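Local atomic coordinates of beta-hexosaminidase Amuc_2018 (Akkermansia muciniphila, PDB entry 6JEB), a protein that hydrolyses terminal non-reducing N-acetylhexosamine residues, such as the GlcNAc of unbranched N-glycans and chitobiose, as a family 20 glycoside hydrolase. Residues K87-W92 with D379-K384; Q331-T336 with K387-I392. All blocks are in the same frame, centred on the assembly; numbering follows the deposited sequence.

Interaction 1 of 2, residues K87-W92 with D379-K384; sequences KPRYPW and DPAFGK
Arg89 and Tyr90 reach side by side from residues 87-92 to the Asx turn that opens residues 379-384. The first of these loops leads from strand 79-86 into strand 92-97, the first strand of the catalytic TIM barrel. The second lies between helices 372-376 and 386-389, ahead of the eighth barrel strand, 392-399. The contact thus joins two loops at one end of the barrel, away from the annotated sites.

Arg89 is stretched out, with CG anti to the backbone N (chi1 180°) and an extended chain as far as NE. It crosses the Asp379 side chain at about a right angle. The guanidinium meets the carboxylate end-on, and both terminal nitrogens converge on one oxygen. NH1 lies 2.9 Å from Asp379 OD1 and comes from above the carboxylate plane. NH2 lies 3.0 Å from the same OD1, on its syn side. Both nitrogens use OD1, and the planes are tilted 38° apart, so this is not the flat pairing of two nitrogens with two oxygens.

Tyr90 runs alongside Arg89 and sets its OH against one face of the guanidinium, toward the rim. Its ring slants across Pro380, with CE2 3.7 Å from Pro380 CG. The Ala381 methyl touches both side chains: CB is 3.5 Å from Tyr90 OH and also meets Arg89 NH2.

The carboxylate also organises its own loop. Asp379 OD2 accepts from Gly383 N, and OD1 takes a third donor, Ala381 N, 3.1 Å away on the side of the carboxylate plane opposite to NH1.

Interaction 2 of 2, residues Q331-T336 with K387-I392; sequences QSIEKT and KEAGHI
His391 has CG between its own backbone N and carbonyl carbon (chi1 62°), and this sends NE2 toward the helix of residues 331-336. Thr336 places OG1 in the same way (chi1 55°), which turns the hydroxyl to the imidazole and to the helix backbone at once. These residues join helix 329-339 of the TIM barrel to the turn that leads from helix 386-389 into the eighth barrel strand, 392-399.

The one N-H of His391 NE2 is shared between two acceptors. One is Ile333 O, 3.0 Å from NE2. This bond falls on a lone pair in the carbonyl plane, but it is bent, with an N-H...O angle of 130°. The other is Thr336 OG1, also 3.0 Å from NE2 and almost in the ring plane. The Thr336 and His391 side chains cross at about a right angle. Thr336 OG1 in turn donates to Ser332 O, 2.7 Å away. That carbonyl also accepts the helical bond from Thr336 N, and the two donors reach it from opposite faces of its plane.

Ile333 supplies the apolar part. Its CG2 sits 3.8 Å from His391 CE1 and near the backbone O of Glu388. Its other branch ends with CD1 3.9 Å from Ile392 CD1. Leu343, on strand 342-345, touches both Ile333 and Thr336.

The two acceptors at NE2 should limit rotation of the imidazole. They are consistent with a protonated NE2, but they do not settle whether ND1 is protonated too. Through NE2, one side chain ties the turn to a helical carbonyl and to a hydroxyl that is itself bound to the helix.

Overall arrangement
Interactions 1 and 2 lie side by side in one barrel, their centres 12 Å apart. Their segments alternate along the chain. Both involve the chain leading into strand 392-399: interaction 1 ties the preceding loop to the entrance of strand 92-97, and interaction 2 ties the preceding turn to helix 329-339. Ile392 packs against Tyr90, Pro380 and Ala381, and Lys384 packs on Ile333. Both contacts are largely buried, with Arg89, Asp379, Glu388 and His391 partly exposed. Their chemistry differs. The loop-to-loop contact relies on a charged pair beside a tyrosine that packs on proline. The helix-to-turn contact uses histidine hydrogen bonds to a backbone carbonyl and a hydroxyl, beside aliphatic packing.

Interaction 1 of 2, residues K87-W92 with D379-K384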
ATOM      1  N   LYS A  87      -8.037   4.284 -19.402  1.00 13.20           N
ATOM      2  CA  LYS A  87      -6.917   3.377 -19.200  1.00 13.14           C
ATOM      3  C   LYS A  87      -6.008   4.063 -18.195  1.00 14.28           C
ATOM      4  O   LYS A  87      -5.857   5.292 -18.266  1.00 15.23           O
ATOM      5  CB  LYS A  87      -6.169   3.166 -20.531  1.00 16.16           C
ATOM      6  CG  LYS A  87      -5.029   2.151 -20.491  1.00 21.66           C
ATOM      7  CD  LYS A  87      -4.266   2.108 -21.816  1.00 21.62           C
ATOM      8  CE  LYS A  87      -3.152   1.074 -21.776  1.00 20.15           C
ATOM      9  NZ  LYS A  87      -2.300   1.220 -20.538  1.00 26.76           N
ATOM     10  N   PRO A  88      -5.405   3.338 -17.257  1.00 13.38           N
ATOM     11  CA  PRO A  88      -4.618   3.999 -16.208  1.00 14.07           C
ATOM     12  C   PRO A  88      -3.257   4.487 -16.679  1.00 12.91           C
ATOM     13  O   PRO A  88      -2.566   3.842 -17.474  1.00 14.12           O
ATOM     14  CB  PRO A  88      -4.432   2.895 -15.162  1.00 14.11           C
ATOM     15  CG  PRO A  88      -4.524   1.620 -15.940  1.00 14.06           C
ATOM     16  CD  PRO A  88      -5.589   1.902 -16.981  1.00 14.22           C
ATOM     17  N   ARG A  89      -2.855   5.620 -16.101  1.00 13.22           N
ATOM     18  CA  ARG A  89      -1.521   6.161 -16.339  1.00 12.68           C
ATOM     19  C   ARG A  89      -0.440   5.211 -15.836  1.00 13.11           C
ATOM     20  O   ARG A  89       0.569   4.985 -16.524  1.00 14.75           O
ATOM     21  CB  ARG A  89      -1.390   7.524 -15.656  1.00 13.67           C
ATOM     22  CG  ARG A  89      -0.024   8.165 -15.844  1.00 14.44           C
ATOM     23  CD  ARG A  89       0.111   9.482 -15.106  1.00 14.53           C
ATOM     24  NE  ARG A  89       1.428  10.077 -15.337  1.00 15.53           N
ATOM     25  CZ  ARG A  89       1.939  11.085 -14.633  1.00 15.14           C
ATOM     26  NH1 ARG A  89       1.251  11.624 -13.623  1.00 15.66           N
ATOM     27  NH2 ARG A  89       3.147  11.547 -14.932  1.00 18.27           N
ATOM     28  N   TYR A  90      -0.631   4.646 -14.637  1.00 13.60           N
ATOM     29  CA  TYR A  90       0.350   3.769 -14.025  1.00 13.05           C
ATOM     30  C   TYR A  90      -0.254   2.417 -13.692  1.00 12.85           C
ATOM     31  O   TYR A  90      -1.414   2.335 -13.270  1.00 13.94           O
ATOM     32  CB  TYR A  90       0.893   4.356 -12.727  1.00 13.43           C
ATOM     33  CG  TYR A  90       1.810   5.525 -12.919  1.00 15.03           C
ATOM     34  CD1 TYR A  90       3.100   5.350 -13.424  1.00 15.23           C
ATOM     35  CD2 TYR A  90       1.394   6.811 -12.599  1.00 15.65           C
ATOM     36  CE1 TYR A  90       3.950   6.430 -13.594  1.00 16.81           C
ATOM     37  CE2 TYR A  90       2.232   7.898 -12.771  1.00 16.29           C
ATOM     38  CZ  TYR A  90       3.505   7.704 -13.268  1.00 16.27           C
ATOM     39  OH  TYR A  90       4.335   8.786 -13.431  1.00 19.55           O
ATOM     40  N   PRO A  91       0.525   1.343 -13.836  1.00 13.11           N
ATOM     41  CA  PRO A  91      -0.002   0.001 -13.564  1.00 14.21           C
ATOM     42  C   PRO A  91      -0.017  -0.383 -12.100  1.00 12.83           C
ATOM     43  O   PRO A  91      -0.676  -1.371 -11.754  1.00 15.33           O
ATOM     44  CB  PRO A  91       0.955  -0.915 -14.337  1.00 14.76           C
ATOM     45  CG  PRO A  91       2.243  -0.129 -14.390  1.00 15.27           C
ATOM     46  CD  PRO A  91       1.828   1.309 -14.526  1.00 14.32           C
ATOM     47  N   TRP A  92       0.699   0.330 -11.237  1.00 12.39           N
ATOM     48  CA  TRP A  92       0.754   0.026  -9.809  1.00 13.03           C
ATOM     49  C   TRP A  92       0.064   1.163  -9.065  1.00 12.55           C
ATOM     50  O   TRP A  92       0.568   2.288  -9.043  1.00 13.67           O
ATOM     51  CB  TRP A  92       2.204  -0.109  -9.343  1.00 13.42           C
ATOM     52  CG  TRP A  92       2.282  -0.549  -7.901  1.00 13.69           C
ATOM     53  CD1 TRP A  92       1.956   0.190  -6.789  1.00 12.76           C
ATOM     54  CD2 TRP A  92       2.662  -1.845  -7.425  1.00 13.45           C
ATOM     55  NE1 TRP A  92       2.121  -0.573  -5.652  1.00 12.85           N
ATOM     56  CE2 TRP A  92       2.558  -1.824  -6.015  1.00 13.52           C
ATOM     57  CE3 TRP A  92       3.094  -3.019  -8.055  1.00 14.52           C
ATOM     58  CZ2 TRP A  92       2.869  -2.938  -5.222  1.00 13.51           C
ATOM     59  CZ3 TRP A  92       3.398  -4.122  -7.273  1.00 15.01           C
ATOM     60  CH2 TRP A  92       3.288  -4.073  -5.868  1.00 14.48           C
ATOM     61  N   ASP A 379       2.258  14.614  -8.573  1.00 17.38           N
ATOM     62  CA  ASP A 379       2.514  13.969  -9.856  1.00 17.53           C
ATOM     63  C   ASP A 379       3.598  12.942  -9.567  1.00 17.29           C
ATOM     64  O   ASP A 379       4.718  13.333  -9.198  1.00 18.56           O
ATOM     65  CB  ASP A 379       3.019  15.005 -10.866  1.00 18.90           C
ATOM     66  CG  ASP A 379       3.543  14.382 -12.163  1.00 19.46           C
ATOM     67  OD1 ASP A 379       3.359  13.167 -12.391  1.00 17.15           O
ATOM     68  OD2 ASP A 379       4.154  15.127 -12.968  1.00 21.09           O
ATOM     69  N   PRO A 380       3.319  11.634  -9.668  1.00 16.28           N
ATOM     70  CA  PRO A 380       4.346  10.636  -9.310  1.00 17.05           C
ATOM     71  C   PRO A 380       5.653  10.809 -10.051  1.00 18.42           C
ATOM     72  O   PRO A 380       6.708  10.431  -9.522  1.00 19.13           O
ATOM     73  CB  PRO A 380       3.666   9.303  -9.652  1.00 16.12           C
ATOM     74  CG  PRO A 380       2.209   9.590  -9.481  1.00 16.17           C
ATOM     75  CD  PRO A 380       2.039  10.990 -10.022  1.00 15.59           C
ATOM     76  N   ALA A 381       5.621  11.389 -11.253  1.00 18.01           N
ATOM     77  CA  ALA A 381       6.820  11.627 -12.045  1.00 20.14           C
ATOM     78  C   ALA A 381       7.485  12.958 -11.733  1.00 20.70           C
ATOM     79  O   ALA A 381       8.574  13.220 -12.253  1.00 22.32           O
ATOM     80  CB  ALA A 381       6.490  11.572 -13.538  1.00 21.63           C
ATOM     81  N   PHE A 382       6.866  13.793 -10.899  1.00 19.35           N
ATOM     82  CA  PHE A 382       7.425  15.092 -10.526  1.00 22.12           C
ATOM     83  C   PHE A 382       7.822  15.916 -11.750  1.00 26.50           C
ATOM     84  O   PHE A 382       8.863  16.578 -11.774  1.00 29.99           O
ATOM     85  CB  PHE A 382       8.571  14.941  -9.523  1.00 22.18           C
ATOM     86  CG  PHE A 382       8.105  14.578  -8.151  1.00 23.10           C
ATOM     87  CD1 PHE A 382       7.790  13.266  -7.835  1.00 23.05           C
ATOM     88  CD2 PHE A 382       7.945  15.553  -7.182  1.00 24.48           C
ATOM     89  CE1 PHE A 382       7.334  12.935  -6.572  1.00 23.61           C
ATOM     90  CE2 PHE A 382       7.496  15.227  -5.916  1.00 27.03           C
ATOM     91  CZ  PHE A 382       7.188  13.914  -5.611  1.00 26.82           C
ATOM     92  N   GLY A 383       6.978  15.862 -12.780  1.00 25.37           N
ATOM     93  CA  GLY A 383       7.178  16.634 -13.986  1.00 27.15           C
ATOM     94  C   GLY A 383       8.265  16.132 -14.909  1.00 28.73           C
ATOM     95  O   GLY A 383       8.542  16.790 -15.919  1.00 32.59           O
ATOM     96  N   LYS A 384       8.882  14.989 -14.609  1.00 28.47           N
ATOM     97  CA  LYS A 384      10.001  14.516 -15.404  1.00 30.34           C
ATOM     98  C   LYS A 384       9.511  13.794 -16.658  1.00 32.61           C
ATOM     99  O   LYS A 384       8.461  13.144 -16.640  1.00 33.12           O
ATOM    100  CB  LYS A 384      10.875  13.573 -14.582  1.00 31.84           C
ATOM    101  CG  LYS A 384      11.612  14.253 -13.435  1.00 36.13           C
ATOM    102  CD  LYS A 384      12.730  13.372 -12.895  1.00 43.56           C
ATOM    103  CE  LYS A 384      14.071  14.104 -12.941  1.00 48.43           C
ATOM    104  NZ  LYS A 384      15.205  13.225 -13.358  1.00 51.05           N
TER

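Interaction 2 of 2, residues Q331-T336 with K387-I392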
ATOM      1  N   GLN A 331      15.863  12.955  -6.290  1.00 27.79           N
ATOM      2  CA  GLN A 331      17.112  12.206  -6.258  1.00 28.81           C
ATOM      3  C   GLN A 331      16.860  10.711  -6.406  1.00 25.54           C
ATOM      4  O   GLN A 331      17.621  10.009  -7.082  1.00 26.59           O
ATOM      5  CB  GLN A 331      17.870  12.508  -4.964  1.00 33.21           C
ATOM      6  CG  GLN A 331      18.109  13.995  -4.706  1.00 40.21           C
ATOM      7  CD  GLN A 331      16.986  14.657  -3.912  1.00 44.94           C
ATOM      8  OE1 GLN A 331      15.802  14.539  -4.250  1.00 41.77           O
ATOM      9  NE2 GLN A 331      17.357  15.356  -2.843  1.00 47.29           N
ATOM     10  N   SER A 332      15.782  10.208  -5.797  1.00 22.10           N
ATOM     11  CA  SER A 332      15.469   8.787  -5.900  1.00 22.21           C
ATOM     12  C   SER A 332      15.124   8.396  -7.330  1.00 21.95           C
ATOM     13  O   SER A 332      15.553   7.341  -7.809  1.00 22.56           O
ATOM     14  CB  SER A 332      14.322   8.436  -4.956  1.00 23.76           C
ATOM     15  OG  SER A 332      14.681   8.704  -3.612  1.00 25.23           O
ATOM     16  N   ILE A 333      14.343   9.227  -8.023  1.00 20.59           N
ATOM     17  CA  ILE A 333      14.017   8.946  -9.418  1.00 20.94           C
ATOM     18  C   ILE A 333      15.292   8.844 -10.245  1.00 23.53           C
ATOM     19  O   ILE A 333      15.477   7.903 -11.028  1.00 24.46           O
ATOM     20  CB  ILE A 333      13.053  10.011  -9.973  1.00 21.55           C
ATOM     21  CG1 ILE A 333      11.711   9.956  -9.234  1.00 21.88           C
ATOM     22  CG2 ILE A 333      12.850   9.819 -11.473  1.00 23.78           C
ATOM     23  CD1 ILE A 333      10.801  11.128  -9.543  1.00 22.84           C
ATOM     24  N   GLU A 334      16.208   9.790 -10.041  1.00 26.10           N
ATOM     25  CA  GLU A 334      17.434   9.838 -10.832  0.50 27.67           C
ATOM     26  C   GLU A 334      18.357   8.672 -10.497  1.00 27.90           C
ATOM     27  O   GLU A 334      18.907   8.023 -11.395  1.00 28.24           O
ATOM     28  CB  GLU A 334      18.143  11.173 -10.598  0.50 30.46           C
ATOM     29  CG  GLU A 334      19.580  11.214 -11.084  0.50 33.42           C
ATOM     30  CD  GLU A 334      20.255  12.530 -10.761  0.50 36.32           C
ATOM     31  OE1 GLU A 334      19.771  13.578 -11.235  0.50 37.59           O
ATOM     32  OE2 GLU A 334      21.261  12.518 -10.019  0.50 37.30           O
ATOM     33  N   LYS A 335      18.539   8.389  -9.202  1.00 27.38           N
ATOM     34  CA  LYS A 335      19.470   7.336  -8.804  1.00 26.84           C
ATOM     35  C   LYS A 335      18.949   5.948  -9.168  1.00 24.71           C
ATOM     36  O   LYS A 335      19.730   5.071  -9.550  1.00 24.57           O
ATOM     37  CB  LYS A 335      19.772   7.422  -7.306  1.00 31.17           C
ATOM     38  CG  LYS A 335      20.521   8.673  -6.878  1.00 37.49           C
ATOM     39  CD  LYS A 335      21.872   8.791  -7.563  1.00 42.68           C
ATOM     40  CE  LYS A 335      22.518  10.137  -7.262  1.00 46.47           C
ATOM     41  NZ  LYS A 335      23.116  10.765  -8.475  1.00 49.57           N
ATOM     42  N   THR A 336      17.640   5.716  -9.038  1.00 23.30           N
ATOM     43  CA  THR A 336      17.118   4.405  -9.413  1.00 23.50           C
ATOM     44  C   THR A 336      17.228   4.176 -10.916  1.00 23.91           C
ATOM     45  O   THR A 336      17.517   3.058 -11.358  1.00 26.25           O
ATOM     46  CB  THR A 336      15.680   4.217  -8.923  1.00 22.53           C
ATOM     47  OG1 THR A 336      14.857   5.291  -9.398  1.00 23.13           O
ATOM     48  CG2 THR A 336      15.636   4.158  -7.399  1.00 23.31           C
ATOM     49  N   LYS A 387      11.689   9.638 -20.698  1.00 42.36           N
ATOM     50  CA  LYS A 387      13.055   9.127 -20.749  1.00 46.77           C
ATOM     51  C   LYS A 387      13.738   9.184 -19.388  1.00 45.75           C
ATOM     52  O   LYS A 387      14.639   8.381 -19.124  1.00 48.71           O
ATOM     53  CB  LYS A 387      13.880   9.858 -21.814  1.00 54.17           C
ATOM     54  CG  LYS A 387      15.224   9.198 -22.098  1.00 61.77           C
ATOM     55  CD  LYS A 387      15.043   7.708 -22.375  1.00 66.75           C
ATOM     56  CE  LYS A 387      16.046   6.858 -21.607  1.00 69.14           C
ATOM     57  NZ  LYS A 387      15.610   5.434 -21.530  1.00 70.80           N
ATOM     58  N   GLU A 388      13.312  10.089 -18.506  1.00 40.03           N
ATOM     59  CA  GLU A 388      13.892  10.183 -17.174  1.00 36.48           C
ATOM     60  C   GLU A 388      13.084   9.458 -16.106  1.00 31.80           C
ATOM     61  O   GLU A 388      13.637   9.139 -15.048  1.00 31.05           O
ATOM     62  CB  GLU A 388      14.045  11.649 -16.760  1.00 38.33           C
ATOM     63  CG  GLU A 388      15.017  12.439 -17.630  1.00 43.39           C
ATOM     64  CD  GLU A 388      15.065  13.908 -17.256  1.00 49.13           C
ATOM     65  OE1 GLU A 388      14.753  14.240 -16.091  1.00 51.46           O
ATOM     66  OE2 GLU A 388      15.406  14.733 -18.128  1.00 52.93           O
ATOM     67  N   ALA A 389      11.801   9.185 -16.350  1.00 29.79           N
ATOM     68  CA  ALA A 389      10.924   8.677 -15.301  1.00 27.64           C
ATOM     69  C   ALA A 389      10.091   7.470 -15.721  1.00 25.95           C
ATOM     70  O   ALA A 389       9.150   7.102 -15.003  1.00 27.01           O
ATOM     71  CB  ALA A 389      10.021   9.795 -14.769  1.00 28.75           C
ATOM     72  N   GLY A 390      10.417   6.830 -16.843  1.00 25.86           N
ATOM     73  CA  GLY A 390       9.615   5.713 -17.313  1.00 25.24           C
ATOM     74  C   GLY A 390       9.728   4.461 -16.472  1.00 23.20           C
ATOM     75  O   GLY A 390       8.905   3.552 -16.629  1.00 24.77           O
ATOM     76  N   HIS A 391      10.726   4.391 -15.598  1.00 22.20           N
ATOM     77  CA  HIS A 391      10.887   3.277 -14.676  1.00 20.02           C
ATOM     78  C   HIS A 391      10.005   3.410 -13.441  1.00 19.12           C
ATOM     79  O   HIS A 391      10.038   2.527 -12.576  1.00 18.74           O
ATOM     80  CB  HIS A 391      12.359   3.156 -14.266  1.00 20.99           C
ATOM     81  CG  HIS A 391      12.873   4.355 -13.534  1.00 22.07           C
ATOM     82  ND1 HIS A 391      12.893   5.615 -14.095  1.00 24.13           N
ATOM     83  CD2 HIS A 391      13.377   4.489 -12.285  1.00 21.77           C
ATOM     84  CE1 HIS A 391      13.389   6.472 -13.221  1.00 23.95           C
ATOM     85  NE2 HIS A 391      13.685   5.816 -12.113  1.00 22.52           N
ATOM     86  N   ILE A 392       9.223   4.480 -13.338  1.00 17.49           N
ATOM     87  CA  ILE A 392       8.250   4.621 -12.258  1.00 16.25           C
ATOM     88  C   ILE A 392       7.033   3.772 -12.599  1.00 16.65           C
ATOM     89  O   ILE A 392       6.407   3.959 -13.650  1.00 18.69           O
ATOM     90  CB  ILE A 392       7.859   6.089 -12.044  1.00 15.57           C
ATOM     91  CG1 ILE A 392       9.074   6.904 -11.597  1.00 17.13           C
ATOM     92  CG2 ILE A 392       6.720   6.199 -11.024  1.00 17.98           C
ATOM     93  CD1 ILE A 392       8.827   8.405 -11.561  1.00 19.43           C
TER